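Local coordinates for protein putative enoyl-CoA hydratase/isomerase (Acinetobacter baumannii, PDB 3FDU) that probably acts on acyl-CoA thioesters as an enoyl-CoA hydratase or isomerase of the crotonase superfamily, at residues A[83-97]-A[222-234]. The protein carries 4 engineered substitutions. Residues are numbered along the deposited sequence; the frame is centred on the assembly and turned at random.
Sequences AGQVPPFVLLKSAAR and IECIDHEAEIFMQ. With SO4 (sulfate ion), chain G.
Helix 87-97 and segment 222-234 run nearly antiparallel (171°), axes 10.5 Å apart, and the 3-10 turn 83-85 brings Gly84 CA to 4.9 Å from Asp226 CA. Phe89 is buried and packs between the helices: Ala229 CB sits almost centrally over one face, 3.5 Å from the ring centroid, in a CH-pi contact. An edge of the same ring points at the face of Phe232 in a T-shaped pair, planes at 80°, CZ nearest Phe232 CG and CD2, while Ile225 CG2 lies at the Phe89 rim. Lys93 lays its CG against Ile222 CD1 and Ile225 CG2, then bends at chi3 (-70°), which carries NZ to the turn. There Lys93 NZ makes a salt bridge to the syn lone pair of Asp226 OD1 (3.0 Å) and a hydrogen bond to Gly84 O (2.7 Å), approaching from above the carbonyl plane; it therefore ties the turn to both helices. A sulfate, probably from the crystallisation liquor, also contacts NZ and meets the guanidinium edge of Arg97, one face of which is covered by Ile222 CD1. Farther along, Ala83 CB packs on Ala229 and on Met233 CG (3.9 Å), and Val86 CG2 faces Met233 SD. The helices pack together within a probable crotonase fold. Phe74 of helix 68-76 touches Val86 and Met233, Leu92 leans on helix 113-116, and helix 31-46 packs against Leu91 and Ser94; helix 87-97 leads into strand 102-106.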
ATOM      1  N   ALA A  83     -27.686  -9.345  -3.895  1.00 23.23           N
ATOM      2  CA  ALA A  83     -26.522 -10.054  -3.355  1.00 23.75           C
ATOM      3  C   ALA A  83     -25.958  -9.291  -2.163  1.00 23.77           C
ATOM      4  O   ALA A  83     -25.557  -9.900  -1.184  1.00 23.08           O
ATOM      5  CB  ALA A  83     -25.463 -10.226  -4.444  1.00 22.93           C
ATOM      6  N   GLY A  84     -25.982  -7.949  -2.227  1.00 23.38           N
ATOM      7  CA  GLY A  84     -25.461  -7.095  -1.138  1.00 23.49           C
ATOM      8  C   GLY A  84     -26.224  -7.127   0.185  1.00 24.16           C
ATOM      9  O   GLY A  84     -25.780  -6.576   1.182  1.00 22.79           O
ATOM     10  N   GLN A  85     -27.380  -7.794   0.212  1.00 24.18           N
ATOM     11  CA  GLN A  85     -28.133  -7.941   1.453  1.00 23.47           C
ATOM     12  C   GLN A  85     -27.987  -9.353   2.034  1.00 23.05           C
ATOM     13  O   GLN A  85     -28.626  -9.689   3.039  1.00 23.24           O
ATOM     14  CB  GLN A  85     -29.632  -7.594   1.221  1.00 26.04           C
ATOM     15  CG  GLN A  85     -29.844  -6.175   0.707  1.00 26.37           C
ATOM     16  CD  GLN A  85     -29.450  -5.155   1.734  1.00 31.13           C
ATOM     17  OE1 GLN A  85     -29.866  -5.242   2.888  1.00 36.85           O
ATOM     18  NE2 GLN A  85     -28.652  -4.172   1.331  1.00 34.53           N
ATOM     19  N   VAL A  86     -27.118 -10.168   1.451  1.00 21.12           N
ATOM     20  CA  VAL A  86     -26.817 -11.493   2.044  1.00 21.41           C
ATOM     21  C   VAL A  86     -25.979 -11.253   3.351  1.00 22.03           C
ATOM     22  O   VAL A  86     -25.109 -10.385   3.342  1.00 21.35           O
ATOM     23  CB  VAL A  86     -26.143 -12.418   1.012  1.00 20.91           C
ATOM     24  CG1 VAL A  86     -25.672 -13.758   1.634  1.00 21.66           C
ATOM     25  CG2 VAL A  86     -27.150 -12.756  -0.160  1.00 21.58           C
ATOM     26  N   PRO A  87     -26.255 -12.001   4.460  1.00 21.87           N
ATOM     27  CA  PRO A  87     -25.792 -11.589   5.820  1.00 21.18           C
ATOM     28  C   PRO A  87     -24.333 -11.196   5.987  1.00 19.88           C
ATOM     29  O   PRO A  87     -24.085 -10.167   6.587  1.00 20.84           O
ATOM     30  CB  PRO A  87     -26.176 -12.787   6.711  1.00 21.81           C
ATOM     31  CG  PRO A  87     -27.469 -13.339   6.004  1.00 21.06           C
ATOM     32  CD  PRO A  87     -27.094 -13.220   4.525  1.00 22.08           C
ATOM     33  N   PRO A  88     -23.373 -11.950   5.421  1.00 20.16           N
ATOM     34  CA  PRO A  88     -21.978 -11.477   5.632  1.00 20.43           C
ATOM     35  C   PRO A  88     -21.716 -10.083   5.039  1.00 19.87           C
ATOM     36  O   PRO A  88     -20.954  -9.347   5.604  1.00 19.64           O
ATOM     37  CB  PRO A  88     -21.112 -12.481   4.863  1.00 20.33           C
ATOM     38  CG  PRO A  88     -22.001 -13.660   4.522  1.00 20.88           C
ATOM     39  CD  PRO A  88     -23.439 -13.217   4.663  1.00 20.70           C
ATOM     40  N   PHE A  89     -22.280  -9.750   3.879  1.00 19.66           N
ATOM     41  CA  PHE A  89     -22.078  -8.377   3.329  1.00 20.58           C
ATOM     42  C   PHE A  89     -22.738  -7.292   4.169  1.00 20.62           C
ATOM     43  O   PHE A  89     -22.233  -6.150   4.255  1.00 21.96           O
ATOM     44  CB  PHE A  89     -22.538  -8.337   1.878  1.00 20.64           C
ATOM     45  CG  PHE A  89     -21.963  -9.447   1.064  1.00 21.22           C
ATOM     46  CD1 PHE A  89     -20.671  -9.379   0.629  1.00 20.96           C
ATOM     47  CD2 PHE A  89     -22.720 -10.575   0.755  1.00 22.08           C
ATOM     48  CE1 PHE A  89     -20.119 -10.420  -0.133  1.00 24.41           C
ATOM     49  CE2 PHE A  89     -22.179 -11.617   0.031  1.00 23.54           C
ATOM     50  CZ  PHE A  89     -20.854 -11.556  -0.394  1.00 22.23           C
ATOM     51  N   VAL A  90     -23.857  -7.634   4.802  1.00 21.34           N
ATOM     52  CA  VAL A  90     -24.543  -6.706   5.737  1.00 20.85           C
ATOM     53  C   VAL A  90     -23.616  -6.364   6.941  1.00 20.40           C
ATOM     54  O   VAL A  90     -23.438  -5.199   7.300  1.00 20.26           O
ATOM     55  CB  VAL A  90     -25.911  -7.277   6.260  1.00 21.42           C
ATOM     56  CG1 VAL A  90     -26.532  -6.351   7.413  1.00 20.85           C
ATOM     57  CG2 VAL A  90     -26.938  -7.393   5.088  1.00 21.23           C
ATOM     58  N   LEU A  91     -22.994  -7.384   7.526  1.00 19.88           N
ATOM     59  CA  LEU A  91     -22.010  -7.191   8.613  1.00 19.17           C
ATOM     60  C   LEU A  91     -20.839  -6.345   8.118  1.00 19.23           C
ATOM     61  O   LEU A  91     -20.448  -5.360   8.791  1.00 18.42           O
ATOM     62  CB  LEU A  91     -21.512  -8.544   9.159  1.00 18.88           C
ATOM     63  CG  LEU A  91     -20.322  -8.479  10.143  1.00 18.94           C
ATOM     64  CD1 LEU A  91     -20.682  -7.560  11.287  1.00 18.21           C
ATOM     65  CD2 LEU A  91     -19.988  -9.915  10.665  1.00 17.22           C
ATOM     66  N   LEU A  92     -20.255  -6.729   6.975  1.00 18.61           N
ATOM     67  CA  LEU A  92     -19.100  -5.989   6.497  1.00 18.86           C
ATOM     68  C   LEU A  92     -19.408  -4.524   6.237  1.00 19.38           C
ATOM     69  O   LEU A  92     -18.590  -3.668   6.548  1.00 19.63           O
ATOM     70  CB  LEU A  92     -18.467  -6.637   5.260  1.00 19.57           C
ATOM     71  CG  LEU A  92     -17.733  -7.979   5.513  1.00 20.80           C
ATOM     72  CD1 LEU A  92     -17.773  -8.904   4.252  1.00 20.68           C
ATOM     73  CD2 LEU A  92     -16.317  -7.730   5.948  1.00 17.95           C
ATOM     74  N   LYS A  93     -20.567  -4.221   5.617  1.00 20.01           N
ATOM     75  CA  LYS A  93     -20.958  -2.806   5.470  1.00 19.77           C
ATOM     76  C   LYS A  93     -21.262  -2.087   6.791  1.00 19.94           C
ATOM     77  O   LYS A  93     -20.929  -0.894   6.947  1.00 18.95           O
ATOM     78  CB  LYS A  93     -22.139  -2.644   4.466  1.00 20.24           C
ATOM     79  CG  LYS A  93     -21.752  -3.065   3.027  1.00 21.58           C
ATOM     80  CD  LYS A  93     -22.930  -2.956   2.013  1.00 25.25           C
ATOM     81  CE  LYS A  93     -23.978  -4.026   2.292  1.00 23.20           C
ATOM     82  NZ  LYS A  93     -25.078  -3.973   1.244  1.00 24.63           N
ATOM     83  N   SER A  94     -21.947  -2.750   7.725  1.00 18.95           N
ATOM     84  CA  SER A  94     -22.158  -2.146   9.023  1.00 20.17           C
ATOM     85  C   SER A  94     -20.834  -1.752   9.700  1.00 19.66           C
ATOM     86  O   SER A  94     -20.743  -0.739  10.353  1.00 20.21           O
ATOM     87  CB  SER A  94     -22.880  -3.082   9.981  1.00 20.01           C
ATOM     88  OG  SER A  94     -24.265  -3.160   9.616  1.00 27.72           O
ATOM     89  N   ALA A  95     -19.872  -2.635   9.618  1.00 19.15           N
ATOM     90  CA  ALA A  95     -18.571  -2.377  10.152  1.00 19.84           C
ATOM     91  C   ALA A  95     -17.901  -1.218   9.405  1.00 19.12           C
ATOM     92  O   ALA A  95     -17.419  -0.294  10.041  1.00 18.74           O
ATOM     93  CB  ALA A  95     -17.711  -3.670  10.123  1.00 17.37           C
ATOM     94  N   ALA A  96     -17.908  -1.253   8.068  1.00 19.03           N
ATOM     95  CA  ALA A  96     -17.309  -0.165   7.295  1.00 19.20           C
ATOM     96  C   ALA A  96     -17.896   1.208   7.652  1.00 20.03           C
ATOM     97  O   ALA A  96     -17.156   2.203   7.677  1.00 19.40           O
ATOM     98  CB  ALA A  96     -17.434  -0.416   5.763  1.00 18.33           C
ATOM     99  N   ARG A  97     -19.204   1.265   7.925  1.00 21.44           N
ATOM    100  CA  ARG A  97     -19.883   2.554   8.191  1.00 22.68           C
ATOM    101  C   ARG A  97     -19.828   3.038   9.663  1.00 23.43           C
ATOM    102  O   ARG A  97     -20.165   4.190   9.929  1.00 23.20           O
ATOM    103  CB  ARG A  97     -21.362   2.506   7.756  1.00 24.73           C
ATOM    104  CG  ARG A  97     -21.591   2.481   6.260  1.00 27.14           C
ATOM    105  CD  ARG A  97     -23.029   2.082   5.951  1.00 32.04           C
ATOM    106  NE  ARG A  97     -23.375   2.468   4.583  1.00 35.78           N
ATOM    107  CZ  ARG A  97     -24.131   1.755   3.755  1.00 35.99           C
ATOM    108  NH1 ARG A  97     -24.386   2.230   2.536  1.00 36.94           N
ATOM    109  NH2 ARG A  97     -24.619   0.575   4.127  1.00 34.69           N
ATOM    110  N   ILE A 222     -18.302   0.875  -0.215  1.00 22.50           N
ATOM    111  CA  ILE A 222     -19.586   0.220  -0.206  1.00 23.27           C
ATOM    112  C   ILE A 222     -19.897  -0.367  -1.580  1.00 23.40           C
ATOM    113  O   ILE A 222     -20.295  -1.527  -1.681  1.00 24.59           O
ATOM    114  CB  ILE A 222     -20.720   1.183   0.230  1.00 22.60           C
ATOM    115  CG1 ILE A 222     -20.524   1.692   1.660  1.00 24.40           C
ATOM    116  CG2 ILE A 222     -22.017   0.479   0.183  1.00 24.27           C
ATOM    117  CD1 ILE A 222     -20.603   0.593   2.711  1.00 26.26           C
ATOM    118  N   GLU A 223     -19.701   0.422  -2.641  1.00 23.33           N
ATOM    119  CA  GLU A 223     -19.853  -0.058  -4.022  1.00 24.79           C
ATOM    120  C   GLU A 223     -18.994  -1.283  -4.351  1.00 24.22           C
ATOM    121  O   GLU A 223     -19.455  -2.195  -5.070  1.00 23.18           O
ATOM    122  CB  GLU A 223     -19.583   1.073  -5.047  1.00 26.35           C
ATOM    123  CG  GLU A 223     -20.769   2.080  -5.138  1.00 31.70           C
ATOM    124  CD  GLU A 223     -20.389   3.453  -5.759  1.00 40.26           C
ATOM    125  OE1 GLU A 223     -19.188   3.711  -6.002  1.00 41.74           O
ATOM    126  OE2 GLU A 223     -21.315   4.286  -5.988  1.00 44.77           O
ATOM    127  N   CYS A 224     -17.754  -1.300  -3.860  1.00 22.14           N
ATOM    128  CA  CYS A 224     -16.865  -2.451  -4.088  1.00 22.92           C
ATOM    129  C   CYS A 224     -17.408  -3.693  -3.370  1.00 22.33           C
ATOM    130  O   CYS A 224     -17.511  -4.768  -3.970  1.00 22.96           O
ATOM    131  CB  CYS A 224     -15.442  -2.138  -3.624  1.00 24.23           C
ATOM    132  SG  CYS A 224     -14.277  -3.542  -3.837  1.00 24.46           S
ATOM    133  N   ILE A 225     -17.782  -3.552  -2.095  1.00 20.86           N
ATOM    134  CA  ILE A 225     -18.415  -4.668  -1.377  1.00 20.97           C
ATOM    135  C   ILE A 225     -19.619  -5.276  -2.149  1.00 21.05           C
ATOM    136  O   ILE A 225     -19.736  -6.493  -2.287  1.00 19.58           O
ATOM    137  CB  ILE A 225     -18.800  -4.236   0.057  1.00 19.53           C
ATOM    138  CG1 ILE A 225     -17.483  -4.009   0.838  1.00 19.89           C
ATOM    139  CG2 ILE A 225     -19.723  -5.330   0.803  1.00 19.82           C
ATOM    140  CD1 ILE A 225     -17.656  -3.259   2.198  1.00 20.32           C
ATOM    141  N   ASP A 226     -20.463  -4.399  -2.690  1.00 20.87           N
ATOM    142  CA  ASP A 226     -21.715  -4.815  -3.382  1.00 22.07           C
ATOM    143  C   ASP A 226     -21.415  -5.505  -4.703  1.00 20.96           C
ATOM    144  O   ASP A 226     -22.048  -6.479  -5.051  1.00 20.12           O
ATOM    145  CB  ASP A 226     -22.664  -3.625  -3.584  1.00 20.53           C
ATOM    146  CG  ASP A 226     -23.407  -3.213  -2.274  1.00 25.70           C
ATOM    147  OD1 ASP A 226     -23.543  -3.991  -1.299  1.00 27.47           O
ATOM    148  OD2 ASP A 226     -23.903  -2.082  -2.215  1.00 29.71           O
ATOM    149  N   HIS A 227     -20.425  -5.017  -5.425  1.00 20.91           N
ATOM    150  CA  HIS A 227     -20.154  -5.584  -6.735  1.00 22.28           C
ATOM    151  C   HIS A 227     -19.413  -6.929  -6.536  1.00 23.12           C
ATOM    152  O   HIS A 227     -19.616  -7.895  -7.274  1.00 22.67           O
ATOM    153  CB  HIS A 227     -19.316  -4.619  -7.582  1.00 22.47           C
ATOM    154  CG  HIS A 227     -18.731  -5.264  -8.792  1.00 25.42           C
ATOM    155  ND1 HIS A 227     -19.512  -5.910  -9.737  1.00 27.01           N
ATOM    156  CD2 HIS A 227     -17.442  -5.437  -9.181  1.00 23.71           C
ATOM    157  CE1 HIS A 227     -18.735  -6.416 -10.676  1.00 26.00           C
ATOM    158  NE2 HIS A 227     -17.473  -6.144 -10.364  1.00 24.92           N
ATOM    159  N   GLU A 228     -18.551  -6.987  -5.528  1.00 21.82           N
ATOM    160  CA  GLU A 228     -17.970  -8.287  -5.140  1.00 20.97           C
ATOM    161  C   GLU A 228     -19.074  -9.283  -4.793  1.00 21.04           C
ATOM    162  O   GLU A 228     -19.002 -10.469  -5.181  1.00 22.14           O
ATOM    163  CB  GLU A 228     -17.064  -8.142  -3.919  1.00 20.53           C
ATOM    164  CG  GLU A 228     -15.666  -7.618  -4.255  1.00 21.58           C
ATOM    165  CD  GLU A 228     -14.734  -7.620  -3.017  1.00 26.59           C
ATOM    166  OE1 GLU A 228     -15.247  -7.908  -1.903  1.00 25.76           O
ATOM    167  OE2 GLU A 228     -13.512  -7.335  -3.174  1.00 24.85           O
ATOM    168  N   ALA A 229     -20.067  -8.820  -4.038  1.00 20.81           N
ATOM    169  CA  ALA A 229     -21.136  -9.689  -3.557  1.00 21.44           C
ATOM    170  C   ALA A 229     -21.855 -10.305  -4.754  1.00 20.73           C
ATOM    171  O   ALA A 229     -22.244 -11.456  -4.730  1.00 21.02           O
ATOM    172  CB  ALA A 229     -22.141  -8.888  -2.658  1.00 20.60           C
ATOM    173  N   GLU A 230     -22.011  -9.548  -5.822  1.00 22.10           N
ATOM    174  CA  GLU A 230     -22.686 -10.084  -7.021  1.00 21.96           C
ATOM    175  C   GLU A 230     -21.895 -11.246  -7.656  1.00 21.31           C
ATOM    176  O   GLU A 230     -22.431 -12.352  -7.938  1.00 19.84           O
ATOM    177  CB  GLU A 230     -22.938  -8.921  -8.013  1.00 23.08           C
ATOM    178  CG  GLU A 230     -23.546  -9.365  -9.340  1.00 31.06           C
ATOM    179  CD  GLU A 230     -24.065  -8.161 -10.172  1.00 38.94           C
ATOM    180  OE1 GLU A 230     -24.985  -8.403 -10.974  1.00 47.01           O
ATOM    181  OE2 GLU A 230     -23.581  -7.008 -10.022  1.00 39.98           O
ATOM    182  N   ILE A 231     -20.599 -11.025  -7.828  1.00 19.67           N
ATOM    183  CA  ILE A 231     -19.718 -12.070  -8.322  1.00 20.64           C
ATOM    184  C   ILE A 231     -19.661 -13.297  -7.375  1.00 19.54           C
ATOM    185  O   ILE A 231     -19.676 -14.438  -7.833  1.00 18.38           O
ATOM    186  CB  ILE A 231     -18.302 -11.505  -8.618  1.00 21.50           C
ATOM    187  CG1 ILE A 231     -18.438 -10.510  -9.801  1.00 24.72           C
ATOM    188  CG2 ILE A 231     -17.244 -12.698  -8.850  1.00 19.27           C
ATOM    189  CD1 ILE A 231     -17.209  -9.682 -10.042  1.00 29.64           C
ATOM    190  N   PHE A 232     -19.619 -13.036  -6.077  1.00 18.30           N
ATOM    191  CA  PHE A 232     -19.571 -14.071  -5.047  1.00 20.09           C
ATOM    192  C   PHE A 232     -20.819 -15.003  -5.166  1.00 20.61           C
ATOM    193  O   PHE A 232     -20.706 -16.233  -5.102  1.00 19.79           O
ATOM    194  CB  PHE A 232     -19.530 -13.397  -3.656  1.00 20.38           C
ATOM    195  CG  PHE A 232     -19.318 -14.365  -2.496  1.00 22.24           C
ATOM    196  CD1 PHE A 232     -18.041 -14.583  -1.970  1.00 25.32           C
ATOM    197  CD2 PHE A 232     -20.389 -15.006  -1.905  1.00 22.46           C
ATOM    198  CE1 PHE A 232     -17.835 -15.500  -0.865  1.00 24.83           C
ATOM    199  CE2 PHE A 232     -20.193 -15.917  -0.818  1.00 27.19           C
ATOM    200  CZ  PHE A 232     -18.922 -16.145  -0.295  1.00 24.23           C
ATOM    201  N   MET A 233     -22.002 -14.411  -5.338  1.00 19.78           N
ATOM    202  CA  MET A 233     -23.227 -15.221  -5.488  1.00 20.24           C
ATOM    203  C   MET A 233     -23.305 -16.060  -6.769  1.00 20.74           C
ATOM    204  O   MET A 233     -23.887 -17.179  -6.756  1.00 21.01           O
ATOM    205  CB  MET A 233     -24.486 -14.349  -5.272  1.00 19.41           C
ATOM    206  CG  MET A 233     -24.740 -13.950  -3.784  1.00 20.84           C
ATOM    207  SD  MET A 233     -24.961 -15.295  -2.547  1.00 12.93           S
ATOM    208  CE  MET A 233     -26.459 -16.079  -3.311  1.00 20.93           C
ATOM    209  N   GLN A 234     -22.730 -15.539  -7.863  1.00 21.53           N
ATOM    210  CA  GLN A 234     -22.499 -16.302  -9.117  1.00 21.58           C
ATOM    211  C   GLN A 234     -21.700 -17.573  -8.850  1.00 22.21           C
ATOM    212  O   GLN A 234     -22.012 -18.643  -9.376  1.00 21.61           O
ATOM    213  CB  GLN A 234     -21.732 -15.463 -10.151  1.00 21.39           C
ATOM    214  CG  GLN A 234     -22.523 -14.248 -10.686  1.00 24.07           C
ATOM    215  CD  GLN A 234     -21.698 -13.363 -11.637  1.00 25.21           C
ATOM    216  OE1 GLN A 234     -20.560 -13.685 -12.015  1.00 28.76           O
ATOM    217  NE2 GLN A 234     -22.277 -12.260 -12.027  1.00 28.22           N
TER
HETATM  218  S   SO4 G   3     -26.891  -0.757   2.143  1.00 58.98           S
HETATM  219  O1  SO4 G   3     -26.075   0.136   1.304  1.00 61.17           O
HETATM  220  O2  SO4 G   3     -28.214  -0.926   1.563  1.00 60.32           O
HETATM  221  O3  SO4 G   3     -26.241  -2.054   2.330  1.00 58.86           O
HETATM  222  O4  SO4 G   3     -26.972  -0.181   3.488  1.00 61.71           O